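Local coordinates for protein NalD (Pseudomonas aeruginosa PAO1, PDB 5DAJ) that represses expression of the MexAB-OprM multidrug efflux pump as a TetR-family regulator, probably by binding DNA, and binds novobiocin, which induces pump expression, at residues A[83-95]-A[191-205]. Residues are numbered along the deposited sequence; the frame is centred on the assembly and turned at random.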
ATOM      1  N   ASP A  83     -20.789   4.513 -22.647  1.00101.74           N
ATOM      2  CA  ASP A  83     -19.839   3.575 -22.057  1.00 92.14           C
ATOM      3  C   ASP A  83     -19.399   3.814 -20.650  1.00 94.40           C
ATOM      4  O   ASP A  83     -18.756   4.800 -20.369  1.00 98.64           O
ATOM      5  CB  ASP A  83     -18.589   3.404 -22.879  1.00 90.58           C
ATOM      6  CG  ASP A  83     -17.865   2.147 -22.526  1.00 81.41           C
ATOM      7  OD1 ASP A  83     -18.206   1.518 -21.517  1.00 83.21           O
ATOM      8  OD2 ASP A  83     -16.959   1.765 -23.263  1.00 84.23           O
ATOM      9  N   PRO A  84     -19.712   2.902 -19.755  1.00 85.94           N
ATOM     10  CA  PRO A  84     -19.310   3.159 -18.388  1.00 83.37           C
ATOM     11  C   PRO A  84     -18.072   2.411 -17.990  1.00 81.50           C
ATOM     12  O   PRO A  84     -17.649   2.585 -16.878  1.00 83.35           O
ATOM     13  CB  PRO A  84     -20.513   2.689 -17.590  1.00 84.46           C
ATOM     14  CG  PRO A  84     -21.175   1.663 -18.431  1.00 89.20           C
ATOM     15  CD  PRO A  84     -20.434   1.569 -19.713  1.00 69.27           C
ATOM     16  N   LEU A  85     -17.501   1.612 -18.868  1.00 72.21           N
ATOM     17  CA  LEU A  85     -16.283   0.932 -18.519  1.00 79.95           C
ATOM     18  C   LEU A  85     -15.255   1.975 -18.784  1.00 78.94           C
ATOM     19  O   LEU A  85     -14.136   1.899 -18.342  1.00 74.14           O
ATOM     20  CB  LEU A  85     -16.047  -0.305 -19.362  1.00 86.35           C
ATOM     21  CG  LEU A  85     -16.764  -1.549 -18.847  1.00 95.27           C
ATOM     22  CD1 LEU A  85     -16.202  -2.831 -19.404  1.00107.82           C
ATOM     23  CD2 LEU A  85     -16.759  -1.616 -17.342  1.00 81.71           C
ATOM     24  N   ARG A  86     -15.685   2.979 -19.514  1.00 77.56           N
ATOM     25  CA  ARG A  86     -14.845   4.139 -19.836  1.00 79.85           C
ATOM     26  C   ARG A  86     -14.839   5.147 -18.686  1.00 72.22           C
ATOM     27  O   ARG A  86     -13.799   5.714 -18.341  1.00 74.33           O
ATOM     28  CB  ARG A  86     -15.370   4.853 -21.093  1.00 86.37           C
ATOM     29  CG  ARG A  86     -14.499   6.015 -21.601  1.00 94.88           C
ATOM     30  CD  ARG A  86     -13.064   5.604 -21.884  1.00102.23           C
ATOM     31  NE  ARG A  86     -12.265   6.732 -22.369  1.00111.00           N
ATOM     32  CZ  ARG A  86     -11.083   6.636 -22.980  1.00112.57           C
ATOM     33  NH1 ARG A  86     -10.519   5.448 -23.221  1.00112.69           N
ATOM     34  NH2 ARG A  86     -10.458   7.745 -23.366  1.00118.05           N
ATOM     35  N   SER A  87     -16.015   5.400 -18.119  1.00 73.42           N
ATOM     36  CA  SER A  87     -16.138   6.297 -16.958  1.00 75.87           C
ATOM     37  C   SER A  87     -15.265   5.817 -15.800  1.00 70.67           C
ATOM     38  O   SER A  87     -14.636   6.625 -15.099  1.00 71.20           O
ATOM     39  CB  SER A  87     -17.593   6.405 -16.488  1.00 80.99           C
ATOM     40  OG  SER A  87     -18.444   6.857 -17.532  1.00 87.61           O
ATOM     41  N   LEU A  88     -15.247   4.501 -15.602  1.00 64.79           N
ATOM     42  CA  LEU A  88     -14.421   3.883 -14.558  1.00 62.41           C
ATOM     43  C   LEU A  88     -12.930   4.128 -14.815  1.00 62.99           C
ATOM     44  O   LEU A  88     -12.195   4.508 -13.893  1.00 68.85           O
ATOM     45  CB  LEU A  88     -14.695   2.381 -14.455  1.00 59.80           C
ATOM     46  CG  LEU A  88     -13.812   1.613 -13.469  1.00 57.75           C
ATOM     47  CD1 LEU A  88     -13.963   2.149 -12.051  1.00 59.17           C
ATOM     48  CD2 LEU A  88     -14.133   0.134 -13.517  1.00 60.83           C
ATOM     49  N   TYR A  89     -12.505   3.910 -16.060  1.00 54.67           N
ATOM     50  CA  TYR A  89     -11.131   4.222 -16.479  1.00 55.43           C
ATOM     51  C   TYR A  89     -10.796   5.697 -16.227  1.00 60.81           C
ATOM     52  O   TYR A  89      -9.785   6.012 -15.595  1.00 63.45           O
ATOM     53  CB  TYR A  89     -10.908   3.884 -17.953  1.00 55.62           C
ATOM     54  CG  TYR A  89      -9.604   4.401 -18.504  1.00 59.31           C
ATOM     55  CD1 TYR A  89      -8.421   3.713 -18.291  1.00 59.34           C
ATOM     56  CD2 TYR A  89      -9.552   5.587 -19.238  1.00 66.67           C
ATOM     57  CE1 TYR A  89      -7.221   4.186 -18.791  1.00 63.19           C
ATOM     58  CE2 TYR A  89      -8.354   6.071 -19.743  1.00 71.06           C
ATOM     59  CZ  TYR A  89      -7.191   5.361 -19.518  1.00 66.13           C
ATOM     60  OH  TYR A  89      -6.006   5.847 -20.010  1.00 73.60           O
ATOM     61  N   ASP A  90     -11.670   6.581 -16.706  1.00 64.84           N
ATOM     62  CA  ASP A  90     -11.535   8.034 -16.492  1.00 60.48           C
ATOM     63  C   ASP A  90     -11.400   8.389 -15.017  1.00 58.56           C
ATOM     64  O   ASP A  90     -10.515   9.153 -14.625  1.00 61.73           O
ATOM     65  CB  ASP A  90     -12.736   8.800 -17.069  1.00 64.19           C
ATOM     66  CG  ASP A  90     -12.732   8.868 -18.593  1.00 73.02           C
ATOM     67  OD1 ASP A  90     -11.689   8.619 -19.227  1.00 79.70           O
ATOM     68  OD2 ASP A  90     -13.787   9.195 -19.168  1.00 86.95           O
ATOM     69  N   LEU A  91     -12.272   7.815 -14.198  1.00 55.95           N
ATOM     70  CA  LEU A  91     -12.228   8.035 -12.747  1.00 58.13           C
ATOM     71  C   LEU A  91     -10.882   7.630 -12.131  1.00 55.48           C
ATOM     72  O   LEU A  91     -10.315   8.368 -11.313  1.00 60.01           O
ATOM     73  CB  LEU A  91     -13.355   7.275 -12.050  1.00 65.79           C
ATOM     74  CG  LEU A  91     -13.378   7.387 -10.518  1.00 72.33           C
ATOM     75  CD1 LEU A  91     -13.805   8.776 -10.064  1.00 79.21           C
ATOM     76  CD2 LEU A  91     -14.290   6.334  -9.917  1.00 77.94           C
ATOM     77  N   CYS A  92     -10.400   6.450 -12.506  1.00 50.80           N
ATOM     78  CA  CYS A  92      -9.116   5.938 -12.022  1.00 51.39           C
ATOM     79  C   CYS A  92      -7.959   6.817 -12.485  1.00 54.00           C
ATOM     80  O   CYS A  92      -7.062   7.150 -11.695  1.00 60.95           O
ATOM     81  CB  CYS A  92      -8.882   4.513 -12.511  1.00 54.08           C
ATOM     82  SG  CYS A  92     -10.030   3.306 -11.826  1.00 58.23           S
ATOM     83  N   LEU A  93      -8.004   7.194 -13.758  1.00 49.68           N
ATOM     84  CA  LEU A  93      -7.004   8.086 -14.342  1.00 54.56           C
ATOM     85  C   LEU A  93      -6.905   9.408 -13.575  1.00 55.97           C
ATOM     86  O   LEU A  93      -5.816   9.859 -13.236  1.00 61.10           O
ATOM     87  CB  LEU A  93      -7.330   8.370 -15.812  1.00 55.56           C
ATOM     88  CG  LEU A  93      -6.383   9.309 -16.563  1.00 59.98           C
ATOM     89  CD1 LEU A  93      -4.986   8.722 -16.635  1.00 59.18           C
ATOM     90  CD2 LEU A  93      -6.908   9.584 -17.964  1.00 65.81           C
ATOM     91  N   GLU A  94      -8.057  10.009 -13.300  1.00 57.34           N
ATOM     92  CA  GLU A  94      -8.123  11.273 -12.552  1.00 61.89           C
ATOM     93  C   GLU A  94      -7.625  11.139 -11.116  1.00 62.38           C
ATOM     94  O   GLU A  94      -6.949  12.037 -10.590  1.00 71.60           O
ATOM     95  CB  GLU A  94      -9.546  11.817 -12.543  1.00 69.15           C
ATOM     96  CG  GLU A  94     -10.034  12.268 -13.912  1.00 78.42           C
ATOM     97  CD  GLU A  94     -11.480  12.721 -13.904  1.00 87.99           C
ATOM     98  OE1 GLU A  94     -12.045  12.912 -12.803  1.00 89.65           O
ATOM     99  OE2 GLU A  94     -12.046  12.900 -15.009  1.00 94.50           O
ATOM    100  N   ALA A  95      -7.972  10.024 -10.483  1.00 55.27           N
ATOM    101  CA  ALA A  95      -7.498   9.732  -9.125  1.00 53.56           C
ATOM    102  C   ALA A  95      -5.965   9.745  -9.078  1.00 53.21           C
ATOM    103  O   ALA A  95      -5.369  10.412  -8.222  1.00 52.17           O
ATOM    104  CB  ALA A  95      -8.026   8.386  -8.649  1.00 51.25           C
ATOM    105  N   GLU A 191      -1.972   7.186 -17.741  1.00 49.27           N
ATOM    106  CA  GLU A 191      -2.602   6.476 -18.880  1.00 51.38           C
ATOM    107  C   GLU A 191      -1.976   5.113 -19.126  1.00 51.77           C
ATOM    108  O   GLU A 191      -2.676   4.106 -19.262  1.00 56.52           O
ATOM    109  CB  GLU A 191      -2.444   7.259 -20.181  1.00 57.16           C
ATOM    110  CG  GLU A 191      -3.235   8.549 -20.274  1.00 65.61           C
ATOM    111  CD  GLU A 191      -2.843   9.380 -21.484  1.00 76.61           C
ATOM    112  OE1 GLU A 191      -2.350   8.808 -22.487  1.00 76.18           O
ATOM    113  OE2 GLU A 191      -3.029  10.612 -21.429  1.00 88.06           O
ATOM    114  N   HIS A 192      -0.651   5.109 -19.201  1.00 49.75           N
ATOM    115  CA  HIS A 192       0.119   3.914 -19.575  1.00 50.30           C
ATOM    116  C   HIS A 192       0.250   2.901 -18.444  1.00 45.86           C
ATOM    117  O   HIS A 192       0.382   1.705 -18.690  1.00 47.50           O
ATOM    118  CB  HIS A 192       1.506   4.320 -20.060  1.00 52.54           C
ATOM    119  CG  HIS A 192       1.481   5.224 -21.248  1.00 61.55           C
ATOM    120  ND1 HIS A 192       1.163   4.778 -22.514  1.00 65.26           N
ATOM    121  CD2 HIS A 192       1.727   6.551 -21.363  1.00 67.84           C
ATOM    122  CE1 HIS A 192       1.225   5.791 -23.359  1.00 73.90           C
ATOM    123  NE2 HIS A 192       1.562   6.878 -22.687  1.00 75.63           N
ATOM    124  N   LEU A 193       0.209   3.391 -17.209  1.00 48.51           N
ATOM    125  CA  LEU A 193       0.227   2.523 -16.024  1.00 46.06           C
ATOM    126  C   LEU A 193      -1.076   1.739 -15.865  1.00 46.74           C
ATOM    127  O   LEU A 193      -1.068   0.582 -15.431  1.00 45.87           O
ATOM    128  CB  LEU A 193       0.499   3.348 -14.769  1.00 45.72           C
ATOM    129  CG  LEU A 193       1.909   3.941 -14.722  1.00 47.43           C
ATOM    130  CD1 LEU A 193       1.972   5.122 -13.761  1.00 49.48           C
ATOM    131  CD2 LEU A 193       2.932   2.881 -14.339  1.00 43.41           C
ATOM    132  N   LEU A 194      -2.182   2.388 -16.217  1.00 44.99           N
ATOM    133  CA  LEU A 194      -3.516   1.784 -16.146  1.00 49.09           C
ATOM    134  C   LEU A 194      -3.882   0.967 -17.389  1.00 51.34           C
ATOM    135  O   LEU A 194      -4.627  -0.014 -17.291  1.00 52.89           O
ATOM    136  CB  LEU A 194      -4.580   2.865 -15.922  1.00 49.42           C
ATOM    137  CG  LEU A 194      -4.451   3.663 -14.628  1.00 48.63           C
ATOM    138  CD1 LEU A 194      -5.434   4.813 -14.630  1.00 51.62           C
ATOM    139  CD2 LEU A 194      -4.676   2.788 -13.404  1.00 50.11           C
ATOM    140  N   GLU A 195      -3.348   1.373 -18.537  1.00 52.43           N
ATOM    141  CA  GLU A 195      -3.640   0.725 -19.823  1.00 54.01           C
ATOM    142  C   GLU A 195      -3.667  -0.812 -19.771  1.00 53.82           C
ATOM    143  O   GLU A 195      -4.697  -1.414 -20.105  1.00 61.23           O
ATOM    144  CB  GLU A 195      -2.675   1.221 -20.918  1.00 55.34           C
ATOM    145  CG  GLU A 195      -2.916   0.690 -22.335  1.00 63.08           C
ATOM    146  CD  GLU A 195      -4.265   1.074 -22.932  1.00 77.95           C
ATOM    147  OE1 GLU A 195      -5.013   1.892 -22.335  1.00 85.92           O
ATOM    148  OE2 GLU A 195      -4.574   0.551 -24.028  1.00 98.64           O
ATOM    149  N   PRO A 196      -2.561  -1.451 -19.337  1.00 50.89           N
ATOM    150  CA  PRO A 196      -2.526  -2.918 -19.402  1.00 50.84           C
ATOM    151  C   PRO A 196      -3.603  -3.601 -18.567  1.00 47.88           C
ATOM    152  O   PRO A 196      -4.166  -4.600 -18.999  1.00 49.09           O
ATOM    153  CB  PRO A 196      -1.134  -3.262 -18.866  1.00 51.70           C
ATOM    154  CG  PRO A 196      -0.731  -2.087 -18.050  1.00 54.37           C
ATOM    155  CD  PRO A 196      -1.327  -0.908 -18.745  1.00 50.75           C
HETATM  156  N   MSE A 197      -3.904  -3.053 -17.394  1.00 48.07           N
HETATM  157  CA  MSE A 197      -4.949  -3.627 -16.535  1.00 48.66           C
HETATM  158  C   MSE A 197      -6.254  -3.659 -17.282  1.00 50.53           C
HETATM  159  O   MSE A 197      -6.914  -4.699 -17.345  1.00 47.15           O
HETATM  160  CB  MSE A 197      -5.103  -2.865 -15.222  1.00 49.48           C
HETATM  161  CG  MSE A 197      -6.251  -3.357 -14.333  1.00 56.39           C
HETATM  162 SE   MSE A 197      -6.064  -5.275 -13.882  1.00 68.94          SE
HETATM  163  CE  MSE A 197      -4.678  -5.103 -12.492  1.00 72.47           C
ATOM    164  N   PHE A 198      -6.637  -2.525 -17.858  1.00 51.43           N
ATOM    165  CA  PHE A 198      -7.902  -2.444 -18.608  1.00 56.48           C
ATOM    166  C   PHE A 198      -7.901  -3.258 -19.897  1.00 60.54           C
ATOM    167  O   PHE A 198      -8.916  -3.872 -20.239  1.00 67.97           O
ATOM    168  CB  PHE A 198      -8.283  -1.001 -18.899  1.00 54.09           C
ATOM    169  CG  PHE A 198      -8.887  -0.311 -17.723  1.00 51.97           C
ATOM    170  CD1 PHE A 198      -8.079   0.290 -16.768  1.00 49.46           C
ATOM    171  CD2 PHE A 198     -10.263  -0.302 -17.539  1.00 49.60           C
ATOM    172  CE1 PHE A 198      -8.634   0.919 -15.668  1.00 47.68           C
ATOM    173  CE2 PHE A 198     -10.819   0.332 -16.445  1.00 47.53           C
ATOM    174  CZ  PHE A 198     -10.005   0.942 -15.508  1.00 47.22           C
ATOM    175  N   ARG A 199      -6.752  -3.327 -20.562  1.00 60.17           N
ATOM    176  CA  ARG A 199      -6.627  -4.130 -21.770  1.00 64.09           C
ATOM    177  C   ARG A 199      -6.736  -5.611 -21.395  1.00 60.12           C
ATOM    178  O   ARG A 199      -7.310  -6.408 -22.137  1.00 64.51           O
ATOM    179  CB  ARG A 199      -5.293  -3.855 -22.465  1.00 66.18           C
ATOM    180  CG  ARG A 199      -5.206  -4.400 -23.880  1.00 70.58           C
ATOM    181  CD  ARG A 199      -3.773  -4.392 -24.389  1.00 78.13           C
ATOM    182  NE  ARG A 199      -3.278  -3.036 -24.606  1.00 90.20           N
ATOM    183  CZ  ARG A 199      -3.060  -2.504 -25.804  1.00 99.78           C
ATOM    184  NH1 ARG A 199      -3.293  -3.214 -26.900  1.00 98.21           N
ATOM    185  NH2 ARG A 199      -2.608  -1.261 -25.909  1.00109.93           N
ATOM    186  N   GLY A 200      -6.183  -5.969 -20.235  1.00 57.88           N
ATOM    187  CA  GLY A 200      -6.221  -7.348 -19.736  1.00 55.95           C
ATOM    188  C   GLY A 200      -7.572  -7.828 -19.241  1.00 57.17           C
ATOM    189  O   GLY A 200      -7.862  -9.024 -19.255  1.00 61.58           O
ATOM    190  N   LEU A 201      -8.391  -6.899 -18.764  1.00 59.22           N
ATOM    191  CA  LEU A 201      -9.741  -7.218 -18.276  1.00 61.25           C
ATOM    192  C   LEU A 201     -10.774  -7.276 -19.395  1.00 65.46           C
ATOM    193  O   LEU A 201     -11.640  -8.151 -19.389  1.00 71.17           O
ATOM    194  CB  LEU A 201     -10.202  -6.193 -17.236  1.00 62.75           C
ATOM    195  CG  LEU A 201      -9.473  -6.186 -15.890  1.00 63.30           C
ATOM    196  CD1 LEU A 201      -9.875  -4.956 -15.086  1.00 60.96           C
ATOM    197  CD2 LEU A 201      -9.756  -7.443 -15.090  1.00 64.54           C
ATOM    198  N   VAL A 202     -10.676  -6.342 -20.337  1.00 63.20           N
ATOM    199  CA  VAL A 202     -11.739  -6.095 -21.332  1.00 66.59           C
ATOM    200  C   VAL A 202     -11.315  -6.462 -22.765  1.00 67.08           C
ATOM    201  O   VAL A 202     -10.222  -6.119 -23.211  1.00 64.09           O
ATOM    202  CB  VAL A 202     -12.205  -4.624 -21.279  1.00 65.07           C
ATOM    203  CG1 VAL A 202     -13.362  -4.375 -22.236  1.00 67.15           C
ATOM    204  CG2 VAL A 202     -12.636  -4.261 -19.866  1.00 61.80           C
ATOM    205  N   ARG A 203     -12.227  -7.124 -23.474  1.00 75.23           N
ATOM    206  CA  ARG A 203     -11.952  -7.726 -24.797  1.00 86.29           C
ATOM    207  C   ARG A 203     -11.456  -6.754 -25.854  1.00 90.85           C
ATOM    208  O   ARG A 203     -10.428  -6.998 -26.486  1.00100.46           O
ATOM    209  CB  ARG A 203     -13.179  -8.470 -25.356  1.00 89.22           C
ATOM    210  CG  ARG A 203     -13.104  -9.978 -25.195  1.00 98.35           C
ATOM    211  CD  ARG A 203     -14.380 -10.634 -25.679  1.00103.40           C
ATOM    212  NE  ARG A 203     -14.750 -11.887 -25.067  1.00106.36           N
ATOM    213  CZ  ARG A 203     -14.144 -13.069 -25.169  1.00113.11           C
ATOM    214  NH1 ARG A 203     -12.997 -13.234 -25.826  1.00106.02           N
ATOM    215  NH2 ARG A 203     -14.703 -14.110 -24.553  1.00124.62           N
ATOM    216  N   ASP A 204     -12.192  -5.666 -26.051  1.00 95.29           N
ATOM    217  CA  ASP A 204     -11.915  -4.765 -27.173  1.00 96.86           C
ATOM    218  C   ASP A 204     -10.860  -3.722 -26.837  1.00 85.20           C
ATOM    219  O   ASP A 204      -9.842  -3.633 -27.511  1.00 91.32           O
ATOM    220  CB  ASP A 204     -13.207  -4.114 -27.693  1.00107.57           C
ATOM    221  CG  ASP A 204     -13.916  -4.968 -28.758  1.00120.30           C
ATOM    222  OD1 ASP A 204     -13.365  -6.007 -29.198  1.00124.13           O
ATOM    223  OD2 ASP A 204     -15.037  -4.589 -29.164  1.00138.64           O
ATOM    224  N   TRP A 205     -11.108  -2.944 -25.792  1.00 84.00           N
ATOM    225  CA  TRP A 205     -10.236  -1.828 -25.375  1.00 72.54           C
ATOM    226  C   TRP A 205      -9.332  -1.282 -26.479  1.00 65.87           C
ATOM    227  O   TRP A 205      -9.390  -0.101 -26.802  1.00 77.80           O
ATOM    228  CB  TRP A 205      -9.374  -2.206 -24.162  1.00 69.34           C
ATOM    229  CG  TRP A 205      -9.083  -1.021 -23.312  1.00 64.13           C
ATOM    230  CD1 TRP A 205      -7.899  -0.353 -23.212  1.00 63.79           C
ATOM    231  CD2 TRP A 205     -10.012  -0.317 -22.488  1.00 59.06           C
ATOM    232  NE1 TRP A 205      -8.028   0.717 -22.352  1.00 64.98           N
ATOM    233  CE2 TRP A 205      -9.316   0.761 -21.895  1.00 62.73           C
ATOM    234  CE3 TRP A 205     -11.364  -0.495 -22.184  1.00 57.20           C
ATOM    235  CZ2 TRP A 205      -9.924   1.652 -21.007  1.00 67.53           C
ATOM    236  CZ3 TRP A 205     -11.969   0.394 -21.306  1.00 58.98           C
ATOM    237  CH2 TRP A 205     -11.250   1.452 -20.727  1.00 64.88           C
TER
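Tyr-89 and Phe-198 meet where helix 84-95 runs roughly antiparallel to helix 191-201, the two axes 10.1 Å apart at closest approach and inclined at 146°. With CG anti to the backbone N (chi1 170°), the tyrosine reaches over to the second helix and becomes the centre of an aromatic cluster. Its edge is directed at the face of Phe-198 in a T-shaped pair, the ring planes at 90° and the centroids 5.3 Å apart, while its CB sits over that same ring as a CH-pi contact. Trp-205, beyond the end of the helix, turns its six-membered ring edge-on to the face of Tyr-89 in an offset edge-to-face pair, and Trp-205 CH2 comes within 3.7 Å of Tyr-89 CB. A hydrogen bond from Trp-205 NE1 to Glu-195 OE1 (3.2 Å) lies in the indole plane but meets the carboxylate from above its plane, and helps fix the rotation of the indole; Arg-199 forms a salt bridge with the same carboxylate.

Leucine methyl groups extend the interface to either side of the cluster. Leu-85 CD1 packs on Val-202 CG2, whereas Leu-194 CD1 lies 3.6 Å from Leu-93 N, against the first helix's backbone. At the far end Leu-93 CD1 rests 3.6 Å from Glu-191 N. Leu-166 of helix 159-179 touches both Leu-88 and Phe-198, and Pro-196 and Met-197 pack on the second subunit. Thus an aromatic cluster joins helix 84-101 to a dimer-contacting helix, within the all-helical C-terminal domain characteristic of TetR-family repressors.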